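Local atomic coordinates of zonadhesin (Komagataella phaffii, PDB entry 5FX8), a protein that probably acts as a fungal cell-surface adhesin that may take part in cell-cell interaction, represented here by its N-terminal part with two cohesin-like domains. Residues 147-152 against 166-171; 282-287 against 295-300; 195-200 against 259-264. One frame throughout, in Å; residues are numbered along the deposited sequence.

Contact 1: residues 147-152 against 166-171; sequences LDRSQP and FVDIPG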
loop_
_atom_site.group_PDB
_atom_site.type_symbol
_atom_site.label_atom_id
_atom_site.label_comp_id
_atom_site.label_asym_id
_atom_site.label_seq_id
_atom_site.Cartn_x
_atom_site.Cartn_y
_atom_site.Cartn_z
ATOM N N LEU C 147 -2.525 47.577 -7.951
ATOM C CA LEU C 147 -3.740 46.792 -8.009
ATOM C C LEU C 147 -4.019 46.151 -6.663
ATOM O O LEU C 147 -3.108 45.688 -5.980
ATOM C CB LEU C 147 -3.607 45.727 -9.092
ATOM C CG LEU C 147 -4.390 45.786 -10.395
ATOM C CD1 LEU C 147 -4.782 47.187 -10.746
ATOM C CD2 LEU C 147 -3.545 45.191 -11.492
ATOM N N ASP C 148 -5.286 46.130 -6.279
ATOM C CA ASP C 148 -5.700 45.507 -5.030
ATOM C C ASP C 148 -5.582 43.989 -5.152
ATOM O O ASP C 148 -6.363 43.353 -5.866
ATOM C CB ASP C 148 -7.126 45.931 -4.715
ATOM C CG ASP C 148 -7.595 45.425 -3.398
ATOM O OD1 ASP C 148 -6.763 44.867 -2.685
ATOM O OD2 ASP C 148 -8.775 45.607 -3.053
ATOM N N ARG C 149 -4.609 43.393 -4.463
ATOM C CA ARG C 149 -4.376 41.959 -4.560
ATOM C C ARG C 149 -4.800 41.231 -3.302
ATOM O O ARG C 149 -4.172 40.250 -2.915
ATOM C CB ARG C 149 -2.911 41.654 -4.863
ATOM C CG ARG C 149 -2.420 42.113 -6.228
ATOM C CD ARG C 149 -3.439 41.804 -7.300
ATOM N NE ARG C 149 -2.871 41.765 -8.637
ATOM C CZ ARG C 149 -3.607 41.610 -9.723
ATOM N NH1 ARG C 149 -4.910 41.501 -9.596
ATOM N NH2 ARG C 149 -3.056 41.569 -10.921
ATOM N N SER C 150 -5.857 41.702 -2.653
ATOM C CA SER C 150 -6.373 41.098 -1.431
ATOM C C SER C 150 -7.774 40.545 -1.598
ATOM O O SER C 150 -8.348 40.050 -0.629
ATOM C CB SER C 150 -6.385 42.119 -0.293
ATOM O OG SER C 150 -7.566 42.918 -0.363
ATOM N N GLN C 151 -8.345 40.642 -2.778
ATOM C CA GLN C 151 -9.668 40.124 -3.036
ATOM C C GLN C 151 -9.843 40.089 -4.541
ATOM O O GLN C 151 -9.011 40.641 -5.262
ATOM C CB GLN C 151 -10.722 40.992 -2.365
ATOM C CG GLN C 151 -10.633 42.436 -2.743
ATOM C CD GLN C 151 -11.771 43.239 -2.178
ATOM O OE1 GLN C 151 -12.818 42.689 -1.873
ATOM N NE2 GLN C 151 -11.574 44.548 -2.028
ATOM N N PRO C 152 -10.873 39.438 -5.059
ATOM C CA PRO C 152 -11.116 39.499 -6.501
ATOM C C PRO C 152 -11.414 40.921 -6.945
ATOM O O PRO C 152 -12.222 41.620 -6.337
ATOM C CB PRO C 152 -12.329 38.592 -6.686
ATOM C CG PRO C 152 -12.302 37.708 -5.509
ATOM C CD PRO C 152 -11.809 38.526 -4.394
ATOM N N PHE C 166 -11.354 41.776 -17.332
ATOM C CA PHE C 166 -10.416 40.969 -16.560
ATOM C C PHE C 166 -10.985 40.769 -15.169
ATOM O O PHE C 166 -11.382 41.734 -14.517
ATOM C CB PHE C 166 -9.035 41.620 -16.451
ATOM C CG PHE C 166 -8.237 41.606 -17.728
ATOM C CD1 PHE C 166 -8.583 40.774 -18.771
ATOM C CD2 PHE C 166 -7.140 42.425 -17.881
ATOM C CE1 PHE C 166 -7.862 40.750 -19.952
ATOM C CE2 PHE C 166 -6.414 42.411 -19.065
ATOM C CZ PHE C 166 -6.785 41.561 -20.103
ATOM N N VAL C 167 -11.032 39.525 -14.718
ATOM C CA VAL C 167 -11.361 39.198 -13.340
ATOM C C VAL C 167 -10.120 38.554 -12.739
ATOM O O VAL C 167 -9.700 37.474 -13.171
ATOM C CB VAL C 167 -12.574 38.266 -13.241
ATOM C CG1 VAL C 167 -12.911 38.015 -11.802
ATOM C CG2 VAL C 167 -13.771 38.864 -13.968
ATOM N N ASP C 168 -9.510 39.224 -11.772
ATOM C CA ASP C 168 -8.310 38.730 -11.117
ATOM C C ASP C 168 -8.669 38.095 -9.785
ATOM O O ASP C 168 -9.380 38.699 -8.980
ATOM C CB ASP C 168 -7.308 39.856 -10.897
ATOM C CG ASP C 168 -6.561 40.215 -12.152
ATOM O OD1 ASP C 168 -6.843 39.600 -13.194
ATOM O OD2 ASP C 168 -5.688 41.106 -12.105
ATOM N N ILE C 169 -8.174 36.884 -9.555
ATOM C CA ILE C 169 -8.338 36.183 -8.289
ATOM C C ILE C 169 -6.965 36.073 -7.635
ATOM O O ILE C 169 -6.080 35.391 -8.168
ATOM C CB ILE C 169 -8.951 34.794 -8.474
ATOM C CG1 ILE C 169 -10.172 34.842 -9.396
ATOM C CG2 ILE C 169 -9.230 34.211 -7.105
ATOM C CD1 ILE C 169 -11.368 35.443 -8.790
ATOM N N PRO C 170 -6.739 36.710 -6.493
ATOM C CA PRO C 170 -5.429 36.615 -5.841
ATOM C C PRO C 170 -5.326 35.369 -4.969
ATOM O O PRO C 170 -6.184 35.108 -4.122
ATOM C CB PRO C 170 -5.367 37.893 -5.000
ATOM C CG PRO C 170 -6.754 38.187 -4.695
ATOM C CD PRO C 170 -7.596 37.706 -5.848
ATOM N N GLY C 171 -4.265 34.594 -5.189
ATOM C CA GLY C 171 -3.966 33.481 -4.314
ATOM C C GLY C 171 -3.604 33.901 -2.913
ATOM O O GLY C 171 -3.787 33.122 -1.980
#

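Contact 2: residues 282-287 against 295-300; sequences VDLTTA and TSFVLD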
loop_
_atom_site.group_PDB
_atom_site.type_symbol
_atom_site.label_atom_id
_atom_site.label_comp_id
_atom_site.label_asym_id
_atom_site.label_seq_id
_atom_site.Cartn_x
_atom_site.Cartn_y
_atom_site.Cartn_z
ATOM N N VAL C 282 -18.248 36.599 -7.727
ATOM C CA VAL C 282 -17.141 35.677 -7.522
ATOM C C VAL C 282 -17.313 35.052 -6.151
ATOM O O VAL C 282 -17.367 35.767 -5.148
ATOM C CB VAL C 282 -15.784 36.381 -7.634
ATOM C CG1 VAL C 282 -14.680 35.442 -7.225
ATOM C CG2 VAL C 282 -15.576 36.855 -9.041
ATOM N N ASP C 283 -17.419 33.730 -6.102
ATOM C CA ASP C 283 -17.516 33.004 -4.842
ATOM C C ASP C 283 -16.252 32.183 -4.659
ATOM O O ASP C 283 -15.901 31.388 -5.530
ATOM C CB ASP C 283 -18.747 32.108 -4.828
ATOM C CG ASP C 283 -20.014 32.886 -5.013
ATOM O OD1 ASP C 283 -20.324 33.268 -6.167
ATOM O OD2 ASP C 283 -20.694 33.129 -4.000
ATOM N N LEU C 284 -15.558 32.395 -3.554
ATOM C CA LEU C 284 -14.319 31.692 -3.282
ATOM C C LEU C 284 -14.566 30.664 -2.197
ATOM O O LEU C 284 -15.185 30.970 -1.177
ATOM C CB LEU C 284 -13.221 32.651 -2.835
ATOM C CG LEU C 284 -12.782 33.738 -3.793
ATOM C CD1 LEU C 284 -11.711 34.487 -3.120
ATOM C CD2 LEU C 284 -12.252 33.146 -5.053
ATOM N N THR C 285 -14.098 29.448 -2.423
ATOM C CA THR C 285 -14.107 28.426 -1.394
ATOM C C THR C 285 -12.702 28.286 -0.837
ATOM O O THR C 285 -11.734 28.150 -1.588
ATOM C CB THR C 285 -14.597 27.098 -1.941
ATOM O OG1 THR C 285 -15.982 27.213 -2.257
ATOM C CG2 THR C 285 -14.393 26.014 -0.916
ATOM N N THR C 286 -12.600 28.335 0.482
ATOM C CA THR C 286 -11.305 28.346 1.141
ATOM C C THR C 286 -11.351 27.385 2.326
ATOM O O THR C 286 -12.283 27.431 3.126
ATOM C CB THR C 286 -10.940 29.775 1.548
ATOM O OG1 THR C 286 -12.101 30.442 2.034
ATOM C CG2 THR C 286 -10.433 30.526 0.348
ATOM N N ALA C 287 -10.349 26.504 2.400
ATOM C CA ALA C 287 -10.265 25.440 3.404
ATOM C C ALA C 287 -10.440 25.913 4.845
ATOM O O ALA C 287 -10.224 27.088 5.154
ATOM C CB ALA C 287 -8.922 24.719 3.268
ATOM N N THR C 295 -16.758 32.677 0.649
ATOM C CA THR C 295 -16.782 34.137 0.618
ATOM C C THR C 295 -17.223 34.639 -0.757
ATOM O O THR C 295 -16.587 34.318 -1.767
ATOM C CB THR C 295 -15.411 34.712 0.947
ATOM O OG1 THR C 295 -14.887 34.095 2.120
ATOM C CG2 THR C 295 -15.550 36.151 1.235
ATOM N N SER C 296 -18.285 35.454 -0.786
ATOM C CA SER C 296 -18.863 36.001 -2.008
ATOM C C SER C 296 -18.465 37.456 -2.222
ATOM O O SER C 296 -18.293 38.218 -1.269
ATOM C CB SER C 296 -20.378 35.907 -1.980
ATOM O OG SER C 296 -20.771 34.557 -2.041
ATOM N N PHE C 297 -18.321 37.835 -3.492
ATOM C CA PHE C 297 -17.963 39.192 -3.880
ATOM C C PHE C 297 -18.830 39.611 -5.053
ATOM O O PHE C 297 -19.187 38.798 -5.904
ATOM C CB PHE C 297 -16.483 39.327 -4.290
ATOM C CG PHE C 297 -15.514 38.924 -3.231
ATOM C CD1 PHE C 297 -15.234 37.592 -3.004
ATOM C CD2 PHE C 297 -14.858 39.875 -2.485
ATOM C CE1 PHE C 297 -14.349 37.219 -2.037
ATOM C CE2 PHE C 297 -13.959 39.510 -1.519
ATOM C CZ PHE C 297 -13.705 38.176 -1.289
ATOM N N VAL C 298 -19.162 40.893 -5.093
ATOM C CA VAL C 298 -19.916 41.481 -6.190
ATOM C C VAL C 298 -19.084 42.609 -6.780
ATOM O O VAL C 298 -18.570 43.462 -6.048
ATOM C CB VAL C 298 -21.290 41.981 -5.724
ATOM C CG1 VAL C 298 -22.141 42.357 -6.907
ATOM C CG2 VAL C 298 -21.965 40.903 -4.935
ATOM N N LEU C 299 -18.937 42.599 -8.100
ATOM C CA LEU C 299 -18.124 43.580 -8.819
ATOM C C LEU C 299 -18.987 44.174 -9.931
ATOM O O LEU C 299 -19.100 43.609 -11.021
ATOM C CB LEU C 299 -16.856 42.926 -9.362
ATOM C CG LEU C 299 -16.112 41.975 -8.424
ATOM C CD1 LEU C 299 -15.093 41.192 -9.191
ATOM C CD2 LEU C 299 -15.429 42.709 -7.331
ATOM N N ASP C 300 -19.597 45.325 -9.665
ATOM C CA ASP C 300 -20.594 45.872 -10.576
ATOM C C ASP C 300 -20.120 47.116 -11.312
ATOM O O ASP C 300 -20.939 47.805 -11.925
ATOM C CB ASP C 300 -21.898 46.164 -9.839
ATOM C CG ASP C 300 -21.673 46.798 -8.487
ATOM O OD1 ASP C 300 -20.631 47.454 -8.292
ATOM O OD2 ASP C 300 -22.553 46.648 -7.615
#

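Contact 3: residues 195-200 against 259-264; sequences VKYAVG and EVLRVS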
loop_
_atom_site.group_PDB
_atom_site.type_symbol
_atom_site.label_atom_id
_atom_site.label_comp_id
_atom_site.label_asym_id
_atom_site.label_seq_id
_atom_site.Cartn_x
_atom_site.Cartn_y
_atom_site.Cartn_z
ATOM N N VAL C 195 -12.939 33.302 -24.501
ATOM C CA VAL C 195 -12.794 33.240 -23.050
ATOM C C VAL C 195 -11.489 32.517 -22.752
ATOM O O VAL C 195 -11.214 31.462 -23.324
ATOM C CB VAL C 195 -13.993 32.526 -22.400
ATOM C CG1 VAL C 195 -13.962 32.672 -20.891
ATOM C CG2 VAL C 195 -15.292 33.067 -22.934
ATOM N N LYS C 196 -10.669 33.096 -21.893
ATOM C CA LYS C 196 -9.328 32.582 -21.684
ATOM C C LYS C 196 -8.918 32.903 -20.254
ATOM O O LYS C 196 -9.580 33.669 -19.554
ATOM C CB LYS C 196 -8.340 33.161 -22.709
ATOM C CG LYS C 196 -8.182 34.655 -22.620
ATOM C CD LYS C 196 -7.259 35.229 -23.665
ATOM C CE LYS C 196 -7.150 36.724 -23.477
ATOM N NZ LYS C 196 -6.302 37.386 -24.493
ATOM N N TYR C 197 -7.837 32.282 -19.804
ATOM C CA TYR C 197 -7.353 32.572 -18.468
ATOM C C TYR C 197 -5.843 32.443 -18.462
ATOM O O TYR C 197 -5.243 31.887 -19.374
ATOM C CB TYR C 197 -8.000 31.665 -17.412
ATOM C CG TYR C 197 -7.415 30.271 -17.326
ATOM C CD1 TYR C 197 -7.865 29.250 -18.155
ATOM C CD2 TYR C 197 -6.419 29.976 -16.405
ATOM C CE1 TYR C 197 -7.330 27.984 -18.084
ATOM C CE2 TYR C 197 -5.881 28.725 -16.321
ATOM C CZ TYR C 197 -6.335 27.717 -17.162
ATOM O OH TYR C 197 -5.785 26.448 -17.065
ATOM N N ALA C 198 -5.234 32.988 -17.421
ATOM C CA ALA C 198 -3.806 32.891 -17.237
ATOM C C ALA C 198 -3.530 32.909 -15.751
ATOM O O ALA C 198 -4.336 33.388 -14.964
ATOM C CB ALA C 198 -3.079 34.037 -17.927
ATOM N N VAL C 199 -2.375 32.383 -15.371
ATOM C CA VAL C 199 -1.926 32.402 -13.989
ATOM C C VAL C 199 -0.518 32.976 -13.976
ATOM O O VAL C 199 0.393 32.393 -14.567
ATOM C CB VAL C 199 -1.944 31.003 -13.351
ATOM C CG1 VAL C 199 -1.638 31.100 -11.889
ATOM C CG2 VAL C 199 -3.275 30.324 -13.548
ATOM N N GLY C 200 -0.338 34.113 -13.317
ATOM C CA GLY C 200 0.952 34.759 -13.238
ATOM C C GLY C 200 1.416 34.867 -11.800
ATOM O O GLY C 200 0.609 34.896 -10.873
ATOM N N GLU C 259 0.404 33.782 -6.552
ATOM C CA GLU C 259 -0.115 33.708 -7.902
ATOM C C GLU C 259 -1.423 34.478 -8.008
ATOM O O GLU C 259 -2.118 34.698 -7.019
ATOM C CB GLU C 259 -0.308 32.252 -8.326
ATOM C CG GLU C 259 0.979 31.567 -8.760
ATOM C CD GLU C 259 0.757 30.115 -9.129
ATOM O OE1 GLU C 259 -0.273 29.568 -8.693
ATOM O OE2 GLU C 259 1.600 29.524 -9.849
ATOM N N VAL C 260 -1.732 34.917 -9.227
ATOM C CA VAL C 260 -2.998 35.567 -9.543
ATOM C C VAL C 260 -3.595 34.863 -10.749
ATOM O O VAL C 260 -2.931 34.733 -11.779
ATOM C CB VAL C 260 -2.829 37.075 -9.829
ATOM C CG1 VAL C 260 -4.083 37.642 -10.424
ATOM C CG2 VAL C 260 -2.530 37.830 -8.575
ATOM N N LEU C 261 -4.833 34.389 -10.607
ATOM C CA LEU C 261 -5.622 33.883 -11.724
ATOM C C LEU C 261 -6.356 35.028 -12.408
ATOM O O LEU C 261 -7.094 35.768 -11.762
ATOM C CB LEU C 261 -6.647 32.853 -11.248
ATOM C CG LEU C 261 -7.640 32.404 -12.312
ATOM C CD1 LEU C 261 -6.903 31.676 -13.349
ATOM C CD2 LEU C 261 -8.640 31.496 -11.717
ATOM N N ARG C 262 -6.192 35.147 -13.716
ATOM C CA ARG C 262 -6.824 36.214 -14.475
ATOM C C ARG C 262 -7.705 35.607 -15.549
ATOM O O ARG C 262 -7.213 34.919 -16.441
ATOM C CB ARG C 262 -5.776 37.142 -15.093
ATOM C CG ARG C 262 -6.324 38.115 -16.124
ATOM C CD ARG C 262 -5.363 39.243 -16.377
ATOM N NE ARG C 262 -5.338 40.141 -15.234
ATOM C CZ ARG C 262 -4.474 41.130 -15.095
ATOM N NH1 ARG C 262 -3.564 41.335 -16.036
ATOM N NH2 ARG C 262 -4.516 41.906 -14.023
ATOM N N VAL C 263 -8.999 35.865 -15.478
ATOM C CA VAL C 263 -9.921 35.403 -16.498
ATOM C C VAL C 263 -10.267 36.566 -17.413
ATOM O O VAL C 263 -10.598 37.657 -16.947
ATOM C CB VAL C 263 -11.182 34.798 -15.869
ATOM C CG1 VAL C 263 -12.083 34.271 -16.955
ATOM C CG2 VAL C 263 -10.801 33.693 -14.950
ATOM N N SER C 264 -10.198 36.337 -18.712
ATOM C CA SER C 264 -10.475 37.362 -19.702
ATOM C C SER C 264 -11.666 36.932 -20.539
ATOM O O SER C 264 -11.662 35.833 -21.088
ATOM C CB SER C 264 -9.250 37.587 -20.580
ATOM O OG SER C 264 -9.532 38.429 -21.667
#

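Contact 1: residues 147-152 against 166-171
R149 and P170 approach to 5.6 Å between their CA atoms and P152 and I169 to 4.7 Å, where the irregular loop 147-152 runs past the end of a strand without backbone hydrogen bonding between the two segments; instead, P152 CA makes a CH···O contact of 3.1 Å with D168 O. The main polar link is a salt bridge from R149: a bend at chi2 (-43°) turns the chain back toward the strand and brings the guanidinium to D168. NH1 lies 2.7 Å and NH2 2.9 Å from the same atom, D168 OD2, which sits in the guanidinium plane, although the two flat groups are turned 40° against each other. R262 forms a further salt bridge with this oxygen, modelled doubtfully short; the carboxylate would probably offset the charge of R149 and R262, whose NH2 groups lie close together. L147 CD2 rests over one guanidinium face, near its rim. Beyond the charged pair, the P170 ring lies against loop backbone: its CB is 3.4 Å from R149 O and its CD 3.3 Å from Q151 O. P152 CB meets I169 CD1 at 3.9 Å. Within the loop, D148 OD1 accepts from S150 N and OG, the former closing an Asx turn, while OD2 receives Q151 NE2. The loop, which leads into strand 153-158, thus packs over the end of strand 162-170 in one sheet of a beta sandwich; 162-170 lies between strands 153-158 and 260-268, and P152 and I169 reach V282 of the opposing sheet.

Contact 2: residues 282-287 against 295-300
V282 pairs with F297 through two backbone hydrogen bonds, V282 N to F297 O at 3.0 Å and F297 N to V282 O at 2.8 Å. The axes of the two short strand segments approach to 4.7 Å, with 159° between their directions. V282 O also faces the edge of the F297 ring, in its plane and 3.5 Å from CD1, and V282 CG2 reaches toward L299 CD1. Next comes D283, a non-hydrogen-bonded partner of S296, with its side chain on the other face of the sheet. Its OD2 accepts from S296 OG, but the modelled separation is too short to be trusted in detail. L284 and T295 make the second hydrogen-bonded pair: L284 N to T295 O is 2.8 Å and nearly straight at 176°, and T295 N returns a bond of 3.0 Å to L284 O. With CG anti to its carbonyl carbon (chi1 -61°), L284 extends CD1 obliquely to F297 CE1, 3.9 Å away. T286 adds a weak hydrogen bond from OG1 to A293 O, nearer the turn of this beta hairpin. Strand 294-304 forms one border of its sheet within the chain, whereas strand 275-286 also pairs with strand 176-186. V282 and L284 pack on I169 of strand 162-170 in the facing sheet, and F297 leans on Q151 of the loop before strand 153-158.

Contact 3: residues 195-200 against 259-264
K196 and S264 form a hydrogen-bonded pair of two antiparallel strands, and the lysine chain runs along the serine. Its CG stands between the backbone N and the carbonyl carbon (chi1 63°), and the chain is extended beyond it, which places CG 3.7 Å from S264 CB and CE 3.4 Å from S264 OG. The ammonium end makes a cation-pi contact with W226 and a long, weak ion pair with E164; S264 OG hydrogen-bonds to the same E164. On the opposite face, L261 turns CG anti to its backbone N (chi1 172°), bringing CD1 against two side chains of the other strand: Y197 CD2 at 3.5 Å, approached obliquely, and V199 CG2 at 3.9 Å. The Y197 ring leads away from the pairing and meets F251 edge-to-face. V199 CG1 lies 3.8 Å from E259 CD, the two side chains meeting at a slant; E259 OE1 accepts from A256 N. R262 leads away from A198, its guanidinium taken up by salt bridges to D168 and D208 and by a cation-pi contact with F209. Six backbone hydrogen bonds join K196 to S264, A198 to R262 and G200 to V260, among them R262 N to A198 O at 2.8 Å. E259 also makes a weak, long ion pair with R410 of the neighbouring lipoxygenase chain. Strands distant in sequence thus meet inside a five-stranded antiparallel sheet, one half of the sandwich, between strands 227-228 and 162-170, with the face of Y197, L261 and V263 turned to strand 246-252 of the other sheet.

Overall arrangement
All three contacts lie in the second cohesin-like domain, where two antiparallel sheets face each other as a beta sandwich. Along the chain contact 1 closes before contact 3 opens, and contact 3 closes before contact 2 opens. Contacts 1 and 3, with centres about 10 Å apart, both reach the same sheet, through the neighbouring strands 162-170 and 260-268. Contact 2 belongs to the other sheet, about 11 Å from contact 1 between centres, and the two touch through Q151, P152 and I169 against V282, F297 and L299. Contacts 2 and 3 stay about 8 Å apart at their nearest atoms, with contact 1 touching both and linking the sheets.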